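Local structure of UPF0255 protein frsA (Vibrio vulnificus, 4I4C) at residues A20-A25 and L87-G92; A72-S77 and A99-R104; I167-E172 and L184-T189; D228-G233 and S245-A250. The protein probably hydrolyses carboxylic esters to an alcohol and a carboxylate, as a serine esterase of the alpha/beta-hydrolase clan. All coordinates share one frame; numbering follows the deposited sequence.

Contact 1 (A20-A25 and L87-G92)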
loop_
_atom_site.group_PDB
_atom_site.type_symbol
_atom_site.label_atom_id
_atom_site.label_comp_id
_atom_site.label_asym_id
_atom_site.label_seq_id
_atom_site.Cartn_x
_atom_site.Cartn_y
_atom_site.Cartn_z
ATOM N N ALA A 20 6.999 -5.033 -24.500
ATOM C CA ALA A 20 6.029 -5.617 -23.565
ATOM C C ALA A 20 4.625 -5.018 -23.697
ATOM O O ALA A 20 4.460 -3.849 -24.050
ATOM C CB ALA A 20 6.527 -5.504 -22.139
ATOM N N LYS A 21 3.619 -5.841 -23.420
ATOM C CA LYS A 21 2.230 -5.418 -23.511
ATOM C C LYS A 21 1.964 -4.302 -22.494
ATOM O O LYS A 21 2.382 -4.390 -21.340
ATOM C CB LYS A 21 1.302 -6.614 -23.277
ATOM C CG LYS A 21 -0.085 -6.462 -23.869
ATOM C CD LYS A 21 -0.897 -7.745 -23.689
ATOM C CE LYS A 21 -2.091 -7.798 -24.639
ATOM N NZ LYS A 21 -3.007 -6.630 -24.488
ATOM N N GLU A 22 1.282 -3.251 -22.934
ATOM C CA GLU A 22 1.093 -2.073 -22.099
ATOM C C GLU A 22 0.055 -2.302 -21.000
ATOM O O GLU A 22 -1.005 -2.894 -21.234
ATOM C CB GLU A 22 0.709 -0.865 -22.945
ATOM C CG GLU A 22 0.806 0.462 -22.204
ATOM C CD GLU A 22 -0.459 0.808 -21.423
ATOM O OE1 GLU A 22 -1.572 0.599 -21.962
ATOM O OE2 GLU A 22 -0.338 1.298 -20.272
ATOM N N THR A 23 0.380 -1.786 -19.820
ATOM C CA THR A 23 -0.405 -1.940 -18.589
ATOM C C THR A 23 -1.915 -1.827 -18.749
ATOM O O THR A 23 -2.649 -2.728 -18.338
ATOM C CB THR A 23 0.067 -0.929 -17.518
ATOM O OG1 THR A 23 1.492 -1.018 -17.389
ATOM C CG2 THR A 23 -0.574 -1.221 -16.155
ATOM N N SER A 24 -2.388 -0.734 -19.338
ATOM C CA SER A 24 -3.831 -0.538 -19.450
ATOM C C SER A 24 -4.542 -1.557 -20.366
ATOM O O SER A 24 -5.766 -1.620 -20.388
ATOM C CB SER A 24 -4.177 0.900 -19.845
ATOM O OG SER A 24 -3.894 1.168 -21.214
ATOM N N ALA A 25 -3.771 -2.364 -21.089
ATOM C CA ALA A 25 -4.321 -3.271 -22.091
ATOM C C ALA A 25 -4.278 -4.705 -21.591
ATOM O O ALA A 25 -4.799 -5.612 -22.231
ATOM C CB ALA A 25 -3.528 -3.143 -23.422
ATOM N N LEU A 87 -2.417 9.732 -20.896
ATOM C CA LEU A 87 -1.028 10.126 -21.137
ATOM C C LEU A 87 0.020 9.094 -20.722
ATOM O O LEU A 87 1.072 8.986 -21.346
ATOM C CB LEU A 87 -0.744 11.485 -20.486
ATOM C CG LEU A 87 -1.667 12.589 -21.000
ATOM C CD1 LEU A 87 -1.457 13.896 -20.263
ATOM C CD2 LEU A 87 -1.481 12.772 -22.506
ATOM N N ASP A 88 -0.272 8.333 -19.677
ATOM C CA ASP A 88 0.648 7.314 -19.171
ATOM C C ASP A 88 0.599 5.967 -19.915
ATOM O O ASP A 88 1.168 4.979 -19.443
ATOM C CB ASP A 88 0.393 7.075 -17.681
ATOM C CG ASP A 88 -1.067 6.777 -17.380
ATOM O OD1 ASP A 88 -1.938 7.409 -18.014
ATOM O OD2 ASP A 88 -1.343 5.894 -16.531
ATOM N N THR A 89 -0.048 5.900 -21.075
ATOM C CA THR A 89 -0.095 4.600 -21.770
ATOM C C THR A 89 0.774 4.475 -23.035
ATOM O O THR A 89 0.439 3.715 -23.935
ATOM C CB THR A 89 -1.541 4.112 -22.074
ATOM O OG1 THR A 89 -2.161 4.964 -23.048
ATOM C CG2 THR A 89 -2.403 4.063 -20.776
ATOM N N VAL A 90 1.890 5.191 -23.086
ATOM C CA VAL A 90 2.865 4.948 -24.146
ATOM C C VAL A 90 3.249 3.471 -24.125
ATOM O O VAL A 90 3.603 2.920 -23.070
ATOM C CB VAL A 90 4.138 5.834 -23.998
ATOM C CG1 VAL A 90 5.304 5.242 -24.786
ATOM C CG2 VAL A 90 3.843 7.242 -24.445
ATOM N N MET A 91 3.173 2.835 -25.292
ATOM C CA MET A 91 3.403 1.399 -25.409
ATOM C C MET A 91 4.869 1.013 -25.597
ATOM O O MET A 91 5.552 1.537 -26.491
ATOM C CB MET A 91 2.594 0.853 -26.582
ATOM C CG MET A 91 1.099 1.102 -26.466
ATOM S SD MET A 91 0.208 0.484 -27.915
ATOM C CE MET A 91 0.384 1.858 -29.033
ATOM N N GLY A 92 5.342 0.080 -24.773
ATOM C CA GLY A 92 6.682 -0.468 -24.930
ATOM C C GLY A 92 7.723 0.211 -24.064
ATOM O O GLY A 92 7.532 1.350 -23.651
HETATM O O HOH W 1 4.227 -1.109 -22.686
HETATM O O HOH W 2 1.907 1.715 -19.011
#
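E22 and T89 meet with their side chains lying obliquely across one another, and the case illustrates how a carboxylate can pack against apolar atoms once its own needs are met. CG of E22 stands anti to the backbone N (chi1 -167°), and a bend at the next bond swings the carboxylate over T89, bringing E22 CD to 3.5 Å from T89 CB. The methyl branch of T89 does the rest: T89 CG2 lies 3.5 Å from E22 OE2 and 3.3 Å from S24 OG. T89 OG1, by contrast, is engaged by W86 and D83.

Two bonds from its own segment hold the carboxylate. E22 is the N-cap of the short helix that follows, and S24 N donates to E22 OE2 over 3.0 Å in an almost straight bond (174°), reaching it from above the carboxylate plane. S24 OG adds a short bond of 2.5 Å to E22 OE1 on its syn lone pair. T82 also binds that oxygen, and a water 2.6 Å from E22 OE2 lies between the segments. Nearer the E22 backbone, M91 CG touches E22 CB, and a second water joins the backbones, donating to A20 O (3.1 Å) and accepting from G92 N (2.6 Å).

The contact thus seats the start of helix 23-26 on the loop between helices 64-75 and 98-114. D88 ties that loop to Y49 and R50, and S24 O accepts from K314 at the start of helix 314-323.

Contact 2 (A72-S77 and A99-R104)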
loop_
_atom_site.group_PDB
_atom_site.type_symbol
_atom_site.label_atom_id
_atom_site.label_comp_id
_atom_site.label_asym_id
_atom_site.label_seq_id
_atom_site.Cartn_x
_atom_site.Cartn_y
_atom_site.Cartn_z
ATOM N N ALA A 72 6.379 14.834 -16.839
ATOM C CA ALA A 72 6.441 15.616 -18.070
ATOM C C ALA A 72 6.966 14.793 -19.245
ATOM O O ALA A 72 6.405 14.847 -20.331
ATOM C CB ALA A 72 7.267 16.878 -17.875
ATOM N N ARG A 73 8.030 14.022 -19.036
ATOM C CA ARG A 73 8.547 13.179 -20.117
ATOM C C ARG A 73 7.506 12.128 -20.546
ATOM O O ARG A 73 7.462 11.727 -21.708
ATOM C CB ARG A 73 9.860 12.500 -19.712
ATOM C CG ARG A 73 11.092 13.413 -19.688
ATOM C CD ARG A 73 12.297 12.634 -19.176
ATOM N NE ARG A 73 13.552 13.364 -19.361
ATOM C CZ ARG A 73 14.320 13.278 -20.448
ATOM N NH1 ARG A 73 13.975 12.480 -21.447
ATOM N NH2 ARG A 73 15.447 13.979 -20.529
ATOM N N ILE A 74 6.671 11.693 -19.600
ATOM C CA ILE A 74 5.596 10.738 -19.868
ATOM C C ILE A 74 4.452 11.404 -20.636
ATOM O O ILE A 74 3.957 10.872 -21.636
ATOM C CB ILE A 74 5.015 10.159 -18.548
ATOM C CG1 ILE A 74 5.998 9.178 -17.890
ATOM C CG2 ILE A 74 3.654 9.491 -18.808
ATOM C CD1 ILE A 74 5.574 8.756 -16.470
ATOM N N ALA A 75 4.026 12.564 -20.159
ATOM C CA ALA A 75 2.889 13.251 -20.770
ATOM C C ALA A 75 3.243 13.948 -22.100
ATOM O O ALA A 75 2.363 14.153 -22.939
ATOM C CB ALA A 75 2.291 14.226 -19.803
ATOM N N SER A 76 4.515 14.311 -22.273
ATOM C CA SER A 76 5.002 15.001 -23.483
ATOM C C SER A 76 5.311 14.074 -24.628
ATOM O O SER A 76 5.607 14.532 -25.722
ATOM C CB SER A 76 6.305 15.771 -23.207
ATOM O OG SER A 76 6.046 16.958 -22.502
ATOM N N SER A 77 5.309 12.776 -24.370
ATOM C CA SER A 77 5.790 11.833 -25.360
ATOM C C SER A 77 4.972 11.843 -26.653
ATOM O O SER A 77 3.745 12.022 -26.633
ATOM C CB SER A 77 5.862 10.431 -24.786
ATOM O OG SER A 77 6.334 9.515 -25.756
ATOM N N ALA A 99 6.689 2.894 -16.872
ATOM C CA ALA A 99 7.750 2.098 -16.243
ATOM C C ALA A 99 9.142 2.575 -16.639
ATOM O O ALA A 99 10.023 2.664 -15.803
ATOM C CB ALA A 99 7.597 0.630 -16.573
ATOM N N TYR A 100 9.333 2.864 -17.921
ATOM C CA TYR A 100 10.645 3.293 -18.418
ATOM C C TYR A 100 11.102 4.583 -17.740
ATOM O O TYR A 100 12.234 4.688 -17.269
ATOM C CB TYR A 100 10.584 3.515 -19.926
ATOM C CG TYR A 100 11.897 3.975 -20.527
ATOM C CD1 TYR A 100 12.187 5.327 -20.659
ATOM C CD2 TYR A 100 12.847 3.058 -20.948
ATOM C CE1 TYR A 100 13.390 5.753 -21.202
ATOM C CE2 TYR A 100 14.055 3.473 -21.501
ATOM C CZ TYR A 100 14.319 4.819 -21.620
ATOM O OH TYR A 100 15.514 5.247 -22.154
ATOM N N GLU A 101 10.217 5.573 -17.697
ATOM C CA GLU A 101 10.611 6.877 -17.191
ATOM C C GLU A 101 10.839 6.836 -15.686
ATOM O O GLU A 101 11.746 7.505 -15.188
ATOM C CB GLU A 101 9.612 7.972 -17.585
ATOM C CG GLU A 101 9.505 8.238 -19.116
ATOM C CD GLU A 101 10.771 8.804 -19.756
ATOM O OE1 GLU A 101 11.732 9.148 -19.041
ATOM O OE2 GLU A 101 10.800 8.911 -21.004
ATOM N N TRP A 102 10.038 6.051 -14.960
ATOM C CA TRP A 102 10.208 5.991 -13.505
ATOM C C TRP A 102 11.448 5.187 -13.149
ATOM O O TRP A 102 12.147 5.505 -12.202
ATOM C CB TRP A 102 8.967 5.436 -12.794
ATOM C CG TRP A 102 7.899 6.476 -12.592
ATOM C CD1 TRP A 102 6.764 6.663 -13.350
ATOM C CD2 TRP A 102 7.881 7.495 -11.585
ATOM N NE1 TRP A 102 6.044 7.731 -12.864
ATOM C CE2 TRP A 102 6.704 8.257 -11.782
ATOM C CE3 TRP A 102 8.747 7.836 -10.537
ATOM C CZ2 TRP A 102 6.373 9.350 -10.963
ATOM C CZ3 TRP A 102 8.407 8.918 -9.718
ATOM C CH2 TRP A 102 7.231 9.656 -9.937
ATOM N N THR A 103 11.731 4.158 -13.939
ATOM C CA THR A 103 12.926 3.350 -13.700
ATOM C C THR A 103 14.191 4.170 -13.962
ATOM O O THR A 103 15.194 4.027 -13.257
ATOM C CB THR A 103 12.891 2.058 -14.547
ATOM O OG1 THR A 103 11.804 1.242 -14.096
ATOM C CG2 THR A 103 14.176 1.269 -14.408
ATOM N N ARG A 104 14.127 5.056 -14.958
ATOM C CA ARG A 104 15.218 5.994 -15.217
ATOM C C ARG A 104 15.581 6.807 -13.993
ATOM O O ARG A 104 16.755 7.008 -13.711
ATOM C CB ARG A 104 14.840 6.981 -16.313
ATOM C CG ARG A 104 15.026 6.480 -17.693
ATOM C CD ARG A 104 14.703 7.611 -18.667
ATOM N NE ARG A 104 15.906 8.188 -19.251
ATOM C CZ ARG A 104 15.890 9.084 -20.233
ATOM N NH1 ARG A 104 14.726 9.505 -20.718
ATOM N NH2 ARG A 104 17.031 9.558 -20.733
HETATM O O HOH W 3 11.752 10.901 -22.357
#
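The last turn of helix 64-75 comes up beside the early turns of helix 98-114, with I74 and E101 the closest pair across them at 6.9 Å between CA atoms. On the I74 side the packing is apolar: I74 and the aliphatic part of E101 run alongside each other, pointing opposite ways, with I74 CG1 3.8 Å from E101 CB, and I74 CD1 reaches obliquely to W102 NE1 at 3.8 Å. On the R73 side charge takes over. A bend at chi2 (-65°) turns the carboxylate of E101 toward two arginines. The extended R73 crosses it at about a right angle, its CD 3.5 Å from E101 OE1, and a water links the pair, accepting from R73 NH1 and donating to E101 OE2 over 2.6 Å. R104 NH1 makes a weak salt bridge of 3.5 Å to E101 OE1. The guanidinium planes of R73 and R104 stand 74° apart, with their NH1 atoms 3.2 Å from each other, gathered round this one carboxylate, whose OE2 also binds G96 N. Further along the interface, V70 of helix 64-75 touches both E101 and W102, and the indole of W102 reaches on to I134 and A135 of helix 121-136, so three helices meet at this tryptophan.

Contact 3 (I167-E172 and L184-T189)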
loop_
_atom_site.group_PDB
_atom_site.type_symbol
_atom_site.label_atom_id
_atom_site.label_comp_id
_atom_site.label_asym_id
_atom_site.label_seq_id
_atom_site.Cartn_x
_atom_site.Cartn_y
_atom_site.Cartn_z
ATOM N N ILE A 167 18.721 -1.094 11.634
ATOM C CA ILE A 167 18.789 -2.524 11.415
ATOM C C ILE A 167 17.531 -3.052 10.745
ATOM O O ILE A 167 16.434 -2.944 11.297
ATOM C CB ILE A 167 19.035 -3.263 12.740
ATOM C CG1 ILE A 167 20.326 -2.752 13.393
ATOM C CG2 ILE A 167 19.075 -4.759 12.510
ATOM C CD1 ILE A 167 20.811 -3.609 14.532
ATOM N N ILE A 168 17.684 -3.622 9.554
ATOM C CA ILE A 168 16.525 -4.170 8.844
ATOM C C ILE A 168 16.721 -5.641 8.529
ATOM O O ILE A 168 17.636 -6.013 7.802
ATOM C CB ILE A 168 16.202 -3.416 7.534
ATOM C CG1 ILE A 168 16.044 -1.914 7.782
ATOM C CG2 ILE A 168 14.928 -3.979 6.899
ATOM C CD1 ILE A 168 17.326 -1.130 7.737
ATOM N N LYS A 169 15.854 -6.478 9.084
ATOM C CA LYS A 169 15.930 -7.914 8.844
ATOM C C LYS A 169 14.753 -8.394 8.003
ATOM O O LYS A 169 13.603 -8.039 8.260
ATOM C CB LYS A 169 15.948 -8.676 10.165
ATOM C CG LYS A 169 17.101 -8.325 11.085
ATOM C CD LYS A 169 16.896 -8.977 12.448
ATOM C CE LYS A 169 17.931 -8.526 13.467
ATOM N NZ LYS A 169 19.253 -9.200 13.296
ATOM N N GLN A 170 15.040 -9.206 6.997
ATOM C CA GLN A 170 13.980 -9.831 6.229
ATOM C C GLN A 170 13.621 -11.182 6.869
ATOM O O GLN A 170 14.456 -12.078 6.944
ATOM C CB GLN A 170 14.406 -9.995 4.771
ATOM C CG GLN A 170 13.281 -10.405 3.822
ATOM C CD GLN A 170 13.771 -10.659 2.398
ATOM O OE1 GLN A 170 14.480 -11.632 2.143
ATOM N NE2 GLN A 170 13.391 -9.782 1.469
ATOM N N LEU A 171 12.388 -11.313 7.349
ATOM C CA LEU A 171 11.931 -12.558 7.957
ATOM C C LEU A 171 11.104 -13.406 6.984
ATOM O O LEU A 171 10.361 -12.881 6.145
ATOM C CB LEU A 171 11.105 -12.287 9.214
ATOM C CG LEU A 171 11.541 -11.087 10.055
ATOM C CD1 LEU A 171 10.506 -10.782 11.132
ATOM C CD2 LEU A 171 12.928 -11.302 10.664
ATOM N N GLU A 172 11.255 -14.718 7.099
ATOM C CA GLU A 172 10.459 -15.668 6.333
ATOM C C GLU A 172 9.746 -16.600 7.308
ATOM O O GLU A 172 10.363 -17.439 7.965
ATOM C CB GLU A 172 11.326 -16.463 5.354
ATOM C CG GLU A 172 11.904 -15.632 4.223
ATOM C CD GLU A 172 12.615 -16.466 3.162
ATOM O OE1 GLU A 172 13.060 -17.595 3.468
ATOM O OE2 GLU A 172 12.730 -15.983 2.014
ATOM N N LEU A 184 11.537 -6.408 9.183
ATOM C CA LEU A 184 11.623 -5.856 10.531
ATOM C C LEU A 184 12.674 -4.759 10.594
ATOM O O LEU A 184 13.853 -5.009 10.389
ATOM C CB LEU A 184 11.962 -6.968 11.534
ATOM C CG LEU A 184 12.110 -6.592 13.011
ATOM C CD1 LEU A 184 10.783 -6.073 13.596
ATOM C CD2 LEU A 184 12.624 -7.800 13.807
ATOM N N HIS A 185 12.229 -3.542 10.860
ATOM C CA HIS A 185 13.098 -2.380 10.960
ATOM C C HIS A 185 13.328 -2.043 12.427
ATOM O O HIS A 185 12.378 -1.743 13.147
ATOM C CB HIS A 185 12.436 -1.175 10.290
ATOM C CG HIS A 185 11.962 -1.445 8.898
ATOM N ND1 HIS A 185 10.948 -2.325 8.614
ATOM C CD2 HIS A 185 12.380 -0.943 7.708
ATOM C CE1 HIS A 185 10.754 -2.362 7.302
ATOM N NE2 HIS A 185 11.609 -1.534 6.736
ATOM N N LEU A 186 14.582 -2.068 12.866
ATOM C CA LEU A 186 14.903 -1.757 14.259
ATOM C C LEU A 186 15.881 -0.589 14.367
ATOM O O LEU A 186 16.755 -0.433 13.523
ATOM C CB LEU A 186 15.495 -2.989 14.931
ATOM C CG LEU A 186 14.631 -4.239 14.836
ATOM C CD1 LEU A 186 15.499 -5.439 14.533
ATOM C CD2 LEU A 186 13.837 -4.443 16.129
ATOM N N THR A 187 15.736 0.236 15.404
ATOM C CA THR A 187 16.690 1.320 15.648
ATOM C C THR A 187 18.017 0.750 16.132
ATOM O O THR A 187 19.100 1.269 15.818
ATOM C CB THR A 187 16.174 2.312 16.690
ATOM O OG1 THR A 187 15.841 1.601 17.885
ATOM C CG2 THR A 187 14.934 3.023 16.177
ATOM N N ASN A 188 17.909 -0.329 16.900
ATOM C CA ASN A 188 19.048 -1.062 17.422
ATOM C C ASN A 188 18.546 -2.380 17.983
ATOM O O ASN A 188 17.341 -2.663 17.944
ATOM C CB ASN A 188 19.778 -0.265 18.511
ATOM C CG ASN A 188 18.873 0.141 19.648
ATOM O OD1 ASN A 188 18.370 -0.703 20.387
ATOM N ND2 ASN A 188 18.671 1.446 19.810
ATOM N N THR A 189 19.459 -3.187 18.505
ATOM C CA THR A 189 19.057 -4.409 19.187
ATOM C C THR A 189 19.521 -4.412 20.640
ATOM O O THR A 189 19.718 -5.473 21.227
ATOM C CB THR A 189 19.583 -5.660 18.465
ATOM O OG1 THR A 189 21.001 -5.543 18.283
ATOM C CG2 THR A 189 18.901 -5.812 17.106
#
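I167 and L186 exchange both of their backbone polar groups, an instance of how an antiparallel hairpin settles its own hydrogen bonds: I167 N donates to L186 O over 2.8 Å, and L186 N returns a bond of 2.6 Å to I167 O. Two residues on, K169 N reaches L184 O and L184 N reaches K169 O, each over 2.8 Å. Between these hydrogen-bonded pairs lies the non-hydrogen-bonded pair I168-H185, where I168 CA approaches L184 O at 3.2 Å in a CA-H...O contact, a weak addition to the N-H bond that this oxygen already accepts.

Side chains follow the same division. H185 has both ring nitrogens engaged, ND1 with the carbonyl of M224 and NE2 with the hydroxyl of Y157. With both nitrogens so held, the ring offers a face to I168, whose CG2 sits 4.2 Å from the centroid of the H185 ring, 17° off the normal, a CH-pi contact. On the other face of the sheet, I167, K169, L184 and L186 gather. K169 spends its charge on a cation-pi contact with Y260 while its CE packs 4.1 Å from L186 CD1. Past the strand end, I167 CD1 touches T189 CG2 at 3.9 Å, and N188 OD1 is held by H193 and D190.

Strand 178-186 is therefore bonded on both sides, since H185 also pairs by backbone with M224 of strand 223-226. Fixed by M224 and Y157 at its two nitrogens, the H185 ring is unlikely to turn easily, and its polarisable pi face can take the I168 methyl.

Contact 4 (D228-G233 and S245-A250)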
loop_
_atom_site.group_PDB
_atom_site.type_symbol
_atom_site.label_atom_id
_atom_site.label_comp_id
_atom_site.label_asym_id
_atom_site.label_seq_id
_atom_site.Cartn_x
_atom_site.Cartn_y
_atom_site.Cartn_z
ATOM N N ASP A 228 2.939 -7.538 3.409
ATOM C CA ASP A 228 2.026 -7.447 2.272
ATOM C C ASP A 228 0.731 -8.245 2.505
ATOM O O ASP A 228 0.774 -9.427 2.865
ATOM C CB ASP A 228 2.710 -7.984 1.010
ATOM C CG ASP A 228 3.769 -7.032 0.450
ATOM O OD1 ASP A 228 3.452 -5.842 0.235
ATOM O OD2 ASP A 228 4.918 -7.484 0.224
ATOM N N MET A 229 -0.410 -7.599 2.281
ATOM C CA MET A 229 -1.719 -8.262 2.287
ATOM C C MET A 229 -1.701 -9.450 1.326
ATOM O O MET A 229 -0.928 -9.448 0.366
ATOM C CB MET A 229 -2.805 -7.287 1.813
ATOM C CG MET A 229 -3.092 -6.139 2.747
ATOM S SD MET A 229 -4.098 -6.723 4.122
ATOM C CE MET A 229 -5.693 -6.868 3.312
ATOM N N PRO A 230 -2.550 -10.462 1.567
ATOM C CA PRO A 230 -2.636 -11.584 0.615
ATOM C C PRO A 230 -2.913 -11.107 -0.819
ATOM O O PRO A 230 -3.767 -10.235 -0.978
ATOM C CB PRO A 230 -3.817 -12.403 1.147
ATOM C CG PRO A 230 -3.858 -12.097 2.605
ATOM C CD PRO A 230 -3.385 -10.677 2.761
ATOM N N SER A 231 -2.183 -11.659 -1.797
ATOM C CA SER A 231 -2.276 -11.364 -3.252
ATOM C C SER A 231 -1.364 -10.220 -3.679
ATOM O O SER A 231 -1.177 -9.968 -4.878
ATOM C CB SER A 231 -3.709 -11.078 -3.716
ATOM O OG SER A 231 -4.129 -9.795 -3.278
ATOM N N VAL A 232 -0.801 -9.532 -2.687
ATOM C CA VAL A 232 0.054 -8.367 -2.912
ATOM C C VAL A 232 1.525 -8.688 -2.660
ATOM O O VAL A 232 1.863 -9.295 -1.639
ATOM C CB VAL A 232 -0.343 -7.208 -1.961
ATOM C CG1 VAL A 232 0.644 -6.047 -2.075
ATOM C CG2 VAL A 232 -1.761 -6.740 -2.234
ATOM N N GLY A 233 2.390 -8.262 -3.584
ATOM C CA GLY A 233 3.838 -8.351 -3.437
ATOM C C GLY A 233 4.391 -9.719 -3.089
ATOM O O GLY A 233 4.115 -10.702 -3.776
ATOM N N SER A 245 -6.993 -11.262 7.109
ATOM C CA SER A 245 -6.090 -10.841 8.178
ATOM C C SER A 245 -5.152 -12.000 8.521
ATOM O O SER A 245 -4.232 -11.861 9.330
ATOM C CB SER A 245 -6.882 -10.403 9.418
ATOM O OG SER A 245 -7.792 -11.408 9.837
ATOM N N ARG A 246 -5.426 -13.130 7.867
ATOM C CA ARG A 246 -4.714 -14.406 7.960
ATOM C C ARG A 246 -3.205 -14.310 8.201
ATOM O O ARG A 246 -2.668 -14.924 9.121
ATOM C CB ARG A 246 -4.924 -15.133 6.625
ATOM C CG ARG A 246 -5.060 -16.623 6.683
ATOM C CD ARG A 246 -5.894 -17.117 5.497
ATOM N NE ARG A 246 -5.127 -17.356 4.270
ATOM C CZ ARG A 246 -5.124 -16.558 3.205
ATOM N NH1 ARG A 246 -5.840 -15.437 3.207
ATOM N NH2 ARG A 246 -4.406 -16.885 2.129
ATOM N N LEU A 247 -2.519 -13.575 7.329
ATOM C CA LEU A 247 -1.066 -13.541 7.340
ATOM C C LEU A 247 -0.557 -12.708 8.509
ATOM O O LEU A 247 0.458 -13.032 9.126
ATOM C CB LEU A 247 -0.536 -12.996 6.002
ATOM C CG LEU A 247 -1.017 -13.638 4.695
ATOM C CD1 LEU A 247 -0.301 -13.016 3.472
ATOM C CD2 LEU A 247 -0.823 -15.138 4.698
ATOM N N HIS A 248 -1.276 -11.638 8.827
ATOM C CA HIS A 248 -0.917 -10.806 9.974
ATOM C C HIS A 248 -1.035 -11.536 11.315
ATOM O O HIS A 248 -0.245 -11.298 12.243
ATOM C CB HIS A 248 -1.755 -9.533 9.972
ATOM C CG HIS A 248 -1.531 -8.681 8.763
ATOM N ND1 HIS A 248 -2.266 -8.826 7.609
ATOM C CD2 HIS A 248 -0.630 -7.702 8.521
ATOM C CE1 HIS A 248 -1.838 -7.955 6.710
ATOM N NE2 HIS A 248 -0.850 -7.258 7.240
ATOM N N GLN A 249 -2.019 -12.428 11.410
ATOM C CA GLN A 249 -2.230 -13.198 12.627
ATOM C C GLN A 249 -1.049 -14.131 12.830
ATOM O O GLN A 249 -0.553 -14.299 13.951
ATOM C CB GLN A 249 -3.522 -13.998 12.525
ATOM C CG GLN A 249 -3.767 -14.901 13.703
ATOM C CD GLN A 249 -5.221 -14.965 14.054
ATOM O OE1 GLN A 249 -6.073 -15.165 13.182
ATOM N NE2 GLN A 249 -5.528 -14.772 15.334
ATOM N N ALA A 250 -0.595 -14.716 11.728
ATOM C CA ALA A 250 0.545 -15.625 11.749
ATOM C C ALA A 250 1.818 -14.860 12.065
ATOM O O ALA A 250 2.679 -15.358 12.786
ATOM C CB ALA A 250 0.681 -16.376 10.414
#
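D228 OD2 exemplifies an acceptor gripped twice: it takes bonds from Y234 N, a few residues on in the same loop, and from the side-chain amide of Q206, in the loop after strand 193-199. The backbone O of D228 accepts from the hydroxyl of S235 and also meets the helix, lying 3.8 Å from L247 CD1. Inside the loop, M229 to V232 form a type II turn closed by V232 N donating to M229 O at 3.1 Å.

Across the contact the touches are apolar or weakly polar. P230 and L247 lie antiparallel, flank to flank, with P230 CG 3.8 Å from L247 CD1. R246 NH1 comes obliquely to P230 CG at 3.9 Å, its guanidinium held by E176, the carbonyl of P239 and that of D243. The bend of M229 at chi2 (-77°) carries the sulfur back to H248, and M229 SD lies 3.7 Å from H248 CE1. This Met-aromatic approach is oblique, the sulfur 72° off the ring normal. H248 NE2 is in turn bonded to the hydroxyl of S199, at the end of strand 193-199.

M229 also packs on F273, one of the residues round the bound hexanoic acid, and its side chain is about 7 Å from that ligand. The whole belongs to a beta-alpha-beta crossover, strand 223-226 through helix 246-254 to strand 266-271, as found in the parallel core of alpha/beta-hydrolases.

How the contacts relate
Along the chain, contacts 1 and 2 interlock, their segments alternating, and both close before contact 3 and then contact 4 begin. Contacts 1 and 2, with centres 12 Å apart, touch directly: V90 packs on S77, and L87 and D88 lie on I74, so the 87-92 loop is wedged between the N-terminal segment and helix 64-75. Contacts 3 and 4, 19 Å apart between centres, do not touch, but F175, on the hairpin strand of contact 3, packs against helix 246-254 of contact 4. The first two contacts thus knit the N-terminal segment to the helices that follow it, while the other two join the edge hairpin and the crossover helix of the alpha/beta-hydrolase sheet.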